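Local coordinates for protein paenibacillus xanthan lyase (Paenibacillus, PDB 6F2P) that cleaves the polysaccharide xanthan as a lyase, with family 8 polysaccharide lyase domains followed by further calcium-binding beta-sandwich domains, at residues Ala802-Val813 with Pro870-Gly881. Sequence-based numbering, arbitrary orientation.
With CA (calcium ion), chain D.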
loop_
_atom_site.group_PDB
_atom_site.type_symbol
_atom_site.label_atom_id
_atom_site.label_comp_id
_atom_site.label_asym_id
_atom_site.label_seq_id
_atom_site.Cartn_x
_atom_site.Cartn_y
_atom_site.Cartn_z
ATOM N N ALA A 802 -29.974 -13.594 -13.246
ATOM C CA ALA A 802 -29.936 -14.456 -14.416
ATOM C C ALA A 802 -28.939 -15.593 -14.265
ATOM O O ALA A 802 -28.179 -15.644 -13.302
ATOM C CB ALA A 802 -29.601 -13.629 -15.651
ATOM N N VAL A 803 -28.952 -16.502 -15.231
ATOM C CA VAL A 803 -28.039 -17.632 -15.242
ATOM C C VAL A 803 -26.592 -17.135 -15.264
ATOM O O VAL A 803 -26.304 -16.085 -15.837
ATOM C CB VAL A 803 -28.358 -18.567 -16.435
ATOM C CG1 VAL A 803 -27.293 -19.630 -16.618
ATOM C CG2 VAL A 803 -29.719 -19.204 -16.235
ATOM N N ASP A 804 -25.716 -17.871 -14.584
ATOM C CA ASP A 804 -24.291 -17.559 -14.467
ATOM C C ASP A 804 -23.944 -16.437 -13.476
ATOM O O ASP A 804 -22.768 -16.140 -13.249
ATOM C CB ASP A 804 -23.649 -17.335 -15.842
ATOM C CG ASP A 804 -23.507 -18.622 -16.621
ATOM O OD1 ASP A 804 -23.407 -19.693 -15.980
ATOM O OD2 ASP A 804 -23.495 -18.568 -17.867
ATOM N N ASP A 805 -24.967 -15.823 -12.889
ATOM C CA ASP A 805 -24.760 -14.925 -11.763
ATOM C C ASP A 805 -24.208 -15.737 -10.596
ATOM O O ASP A 805 -24.620 -16.883 -10.373
ATOM C CB ASP A 805 -26.076 -14.273 -11.335
ATOM C CG ASP A 805 -26.386 -13.006 -12.104
ATOM O OD1 ASP A 805 -25.500 -12.495 -12.828
ATOM O OD2 ASP A 805 -27.523 -12.510 -11.957
ATOM N N TYR A 806 -23.283 -15.149 -9.849
ATOM C CA TYR A 806 -22.697 -15.865 -8.729
ATOM C C TYR A 806 -22.347 -14.943 -7.573
ATOM O O TYR A 806 -22.328 -13.720 -7.720
ATOM C CB TYR A 806 -21.452 -16.638 -9.179
ATOM C CG TYR A 806 -20.321 -15.752 -9.635
ATOM C CD1 TYR A 806 -19.370 -15.290 -8.735
ATOM C CD2 TYR A 806 -20.201 -15.380 -10.969
ATOM C CE1 TYR A 806 -18.336 -14.474 -9.145
ATOM C CE2 TYR A 806 -19.167 -14.569 -11.389
ATOM C CZ TYR A 806 -18.239 -14.116 -10.472
ATOM O OH TYR A 806 -17.204 -13.308 -10.879
ATOM N N VAL A 807 -22.097 -15.551 -6.417
ATOM C CA VAL A 807 -21.492 -14.875 -5.277
ATOM C C VAL A 807 -20.427 -15.819 -4.736
ATOM O O VAL A 807 -20.692 -17.002 -4.515
ATOM C CB VAL A 807 -22.510 -14.567 -4.164
ATOM C CG1 VAL A 807 -21.844 -13.780 -3.037
ATOM C CG2 VAL A 807 -23.710 -13.818 -4.720
ATOM N N GLU A 808 -19.217 -15.306 -4.559
ATOM C CA GLU A 808 -18.097 -16.136 -4.157
ATOM C C GLU A 808 -17.618 -15.694 -2.776
ATOM O O GLU A 808 -17.286 -14.520 -2.570
ATOM C CB GLU A 808 -16.977 -16.038 -5.200
ATOM C CG GLU A 808 -15.756 -16.900 -4.917
ATOM C CD GLU A 808 -14.755 -16.882 -6.060
ATOM O OE1 GLU A 808 -14.726 -17.862 -6.838
ATOM O OE2 GLU A 808 -13.999 -15.891 -6.180
ATOM N N PHE A 809 -17.611 -16.628 -1.829
ATOM C CA PHE A 809 -17.237 -16.321 -0.454
ATOM C C PHE A 809 -15.843 -16.850 -0.128
ATOM O O PHE A 809 -15.328 -17.731 -0.814
ATOM C CB PHE A 809 -18.226 -16.946 0.527
ATOM C CG PHE A 809 -19.655 -16.565 0.293
ATOM C CD1 PHE A 809 -20.196 -15.443 0.907
ATOM C CD2 PHE A 809 -20.475 -17.351 -0.507
ATOM C CE1 PHE A 809 -21.525 -15.092 0.710
ATOM C CE2 PHE A 809 -21.805 -17.017 -0.700
ATOM C CZ PHE A 809 -22.332 -15.883 -0.088
ATOM N N SER A 810 -15.244 -16.322 0.934
ATOM C CA SER A 810 -13.991 -16.869 1.426
ATOM C C SER A 810 -14.188 -17.454 2.816
ATOM O O SER A 810 -14.586 -16.757 3.746
ATOM C CB SER A 810 -12.892 -15.809 1.451
ATOM O OG SER A 810 -11.669 -16.387 1.872
ATOM N N LEU A 811 -13.910 -18.748 2.943
ATOM C CA LEU A 811 -14.072 -19.463 4.200
ATOM C C LEU A 811 -12.714 -19.928 4.705
ATOM O O LEU A 811 -11.884 -20.415 3.930
ATOM C CB LEU A 811 -14.985 -20.677 4.013
ATOM C CG LEU A 811 -16.502 -20.495 3.855
ATOM C CD1 LEU A 811 -16.869 -19.651 2.628
ATOM C CD2 LEU A 811 -17.184 -21.865 3.796
ATOM N N ASP A 812 -12.487 -19.776 6.004
ATOM C CA ASP A 812 -11.266 -20.276 6.618
ATOM C C ASP A 812 -11.443 -21.741 7.040
ATOM O O ASP A 812 -12.090 -22.030 8.048
ATOM C CB ASP A 812 -10.892 -19.418 7.828
ATOM C CG ASP A 812 -9.510 -19.736 8.366
ATOM O OD1 ASP A 812 -8.879 -20.701 7.872
ATOM O OD2 ASP A 812 -9.058 -19.025 9.292
ATOM N N VAL A 813 -10.876 -22.660 6.262
ATOM C CA VAL A 813 -10.917 -24.079 6.602
ATOM C C VAL A 813 -9.711 -24.411 7.478
ATOM O O VAL A 813 -8.596 -24.610 6.981
ATOM C CB VAL A 813 -10.927 -24.961 5.341
ATOM C CG1 VAL A 813 -10.971 -26.450 5.714
ATOM C CG2 VAL A 813 -12.103 -24.584 4.446
ATOM N N PRO A 870 -4.690 -26.440 5.298
ATOM C CA PRO A 870 -5.576 -25.524 6.007
ATOM C C PRO A 870 -5.357 -24.113 5.481
ATOM O O PRO A 870 -4.219 -23.726 5.201
ATOM C CB PRO A 870 -5.095 -25.636 7.451
ATOM C CG PRO A 870 -3.645 -25.943 7.330
ATOM C CD PRO A 870 -3.485 -26.766 6.081
ATOM N N GLY A 871 -6.441 -23.359 5.339
ATOM C CA GLY A 871 -6.350 -21.998 4.870
ATOM C C GLY A 871 -7.662 -21.559 4.270
ATOM O O GLY A 871 -8.693 -22.199 4.483
ATOM N N SER A 872 -7.622 -20.472 3.508
ATOM C CA SER A 872 -8.825 -19.934 2.897
ATOM C C SER A 872 -9.192 -20.686 1.620
ATOM O O SER A 872 -8.318 -21.124 0.867
ATOM C CB SER A 872 -8.653 -18.440 2.617
ATOM O OG SER A 872 -8.474 -17.721 3.828
ATOM N N TYR A 873 -10.493 -20.855 1.402
ATOM C CA TYR A 873 -11.002 -21.472 0.183
ATOM C C TYR A 873 -12.167 -20.651 -0.349
ATOM O O TYR A 873 -12.944 -20.091 0.420
ATOM C CB TYR A 873 -11.441 -22.918 0.439
ATOM C CG TYR A 873 -10.288 -23.871 0.669
ATOM C CD1 TYR A 873 -9.666 -23.957 1.909
ATOM C CD2 TYR A 873 -9.822 -24.686 -0.355
ATOM C CE1 TYR A 873 -8.612 -24.813 2.120
ATOM C CE2 TYR A 873 -8.767 -25.554 -0.152
ATOM C CZ TYR A 873 -8.167 -25.614 1.088
ATOM O OH TYR A 873 -7.115 -26.479 1.295
ATOM N N LEU A 874 -12.286 -20.570 -1.666
ATOM C CA LEU A 874 -13.363 -19.800 -2.261
ATOM C C LEU A 874 -14.560 -20.693 -2.595
ATOM O O LEU A 874 -14.488 -21.557 -3.473
ATOM C CB LEU A 874 -12.876 -19.062 -3.506
ATOM C CG LEU A 874 -11.607 -18.224 -3.350
ATOM C CD1 LEU A 874 -11.088 -17.820 -4.730
ATOM C CD2 LEU A 874 -11.870 -17.002 -2.477
ATOM N N PHE A 875 -15.656 -20.473 -1.875
ATOM C CA PHE A 875 -16.906 -21.182 -2.106
ATOM C C PHE A 875 -17.798 -20.312 -2.979
ATOM O O PHE A 875 -18.287 -19.271 -2.534
ATOM C CB PHE A 875 -17.625 -21.446 -0.779
ATOM C CG PHE A 875 -17.007 -22.532 0.066
ATOM C CD1 PHE A 875 -15.699 -22.442 0.501
ATOM C CD2 PHE A 875 -17.766 -23.620 0.470
ATOM C CE1 PHE A 875 -15.149 -23.432 1.296
ATOM C CE2 PHE A 875 -17.228 -24.606 1.260
ATOM C CZ PHE A 875 -15.918 -24.516 1.677
ATOM N N ARG A 876 -18.016 -20.734 -4.219
ATOM C CA ARG A 876 -18.847 -19.969 -5.149
ATOM C C ARG A 876 -20.189 -20.651 -5.411
ATOM O O ARG A 876 -20.247 -21.855 -5.692
ATOM C CB ARG A 876 -18.111 -19.754 -6.473
ATOM C CG ARG A 876 -18.997 -19.239 -7.586
ATOM C CD ARG A 876 -18.212 -19.013 -8.868
ATOM N NE ARG A 876 -17.051 -18.156 -8.656
ATOM C CZ ARG A 876 -16.442 -17.464 -9.617
ATOM N NH1 ARG A 876 -16.891 -17.518 -10.863
ATOM N NH2 ARG A 876 -15.390 -16.709 -9.330
ATOM N N LEU A 877 -21.266 -19.880 -5.310
ATOM C CA LEU A 877 -22.598 -20.379 -5.638
ATOM C C LEU A 877 -23.129 -19.683 -6.896
ATOM O O LEU A 877 -23.388 -18.472 -6.896
ATOM C CB LEU A 877 -23.559 -20.188 -4.464
ATOM C CG LEU A 877 -23.447 -21.140 -3.265
ATOM C CD1 LEU A 877 -24.346 -20.664 -2.156
ATOM C CD2 LEU A 877 -23.796 -22.578 -3.646
ATOM N N LYS A 878 -23.281 -20.465 -7.961
ATOM C CA LYS A 878 -23.618 -19.940 -9.267
ATOM C C LYS A 878 -25.041 -20.296 -9.673
ATOM O O LYS A 878 -25.432 -21.467 -9.644
ATOM C CB LYS A 878 -22.643 -20.479 -10.312
ATOM C CG LYS A 878 -22.940 -20.008 -11.732
ATOM C CD LYS A 878 -22.013 -20.657 -12.752
ATOM C CE LYS A 878 -22.251 -22.159 -12.849
ATOM N NZ LYS A 878 -21.403 -22.788 -13.900
ATOM N N THR A 879 -25.811 -19.280 -10.064
ATOM C CA THR A 879 -27.147 -19.495 -10.597
ATOM C C THR A 879 -27.053 -20.260 -11.917
ATOM O O THR A 879 -26.342 -19.843 -12.829
ATOM C CB THR A 879 -27.872 -18.159 -10.828
ATOM O OG1 THR A 879 -27.966 -17.443 -9.591
ATOM C CG2 THR A 879 -29.271 -18.397 -11.375
ATOM N N THR A 880 -27.750 -21.389 -12.011
ATOM C CA THR A 880 -27.690 -22.215 -13.214
ATOM C C THR A 880 -29.059 -22.352 -13.866
ATOM O O THR A 880 -29.172 -22.902 -14.962
ATOM C CB THR A 880 -27.134 -23.632 -12.932
ATOM O OG1 THR A 880 -27.916 -24.267 -11.916
ATOM C CG2 THR A 880 -25.690 -23.567 -12.481
ATOM N N GLY A 881 -30.091 -21.845 -13.195
ATOM C CA GLY A 881 -31.448 -21.946 -13.699
ATOM C C GLY A 881 -32.479 -21.640 -12.632
ATOM O O GLY A 881 -32.164 -21.011 -11.626
HETATM CA CA CA D . -27.088 -10.034 -12.773
HETATM O O HOH W 1 -11.054 -17.305 4.329
#
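Strands 806-813 and 871-881 are antiparallel neighbours in a calcium-binding beta-sandwich domain, and Tyr806, Glu808 and Arg876 show how side chains can reinforce such a pairing. The guanidinium of Arg876 lies flat over one face of the Tyr806 ring, planes 3° apart, its CZ 3.8 Å from the ring centroid in a cation-pi stack. The bend at chi3 (-54°) turns its NE and NH2 side-on to Glu808, and both hydrogen-bond OE1 from the same side of the carboxylate plane, a salt bridge with NH2 at 2.8 Å; Asn776 holds OE2. A leucine in place of Arg876 would probably leave the Glu808 carboxylate without its countercharge and one Tyr806 face without its cation. On the opposite face of the sheet, Leu811 CD2 sits over the centre of the Phe875 ring in a CH-pi contact, 3.4 Å from the centroid. A water joins Ser810 OG to Ser872 OG, which also hydrogen-bonds Thr703. Just before the strand, ending the type II turn Ala802-Asp805, Asp805 OD2 binds calcium at 2.6 Å with Asp780 and Asn801. The pair lies inside its five-stranded sheet, strand 775-778 flanking 806-813 and strand 832-838 flanking 871-881, while Phe798 of strand 794-798 packs against Val807, Phe809 and Leu877.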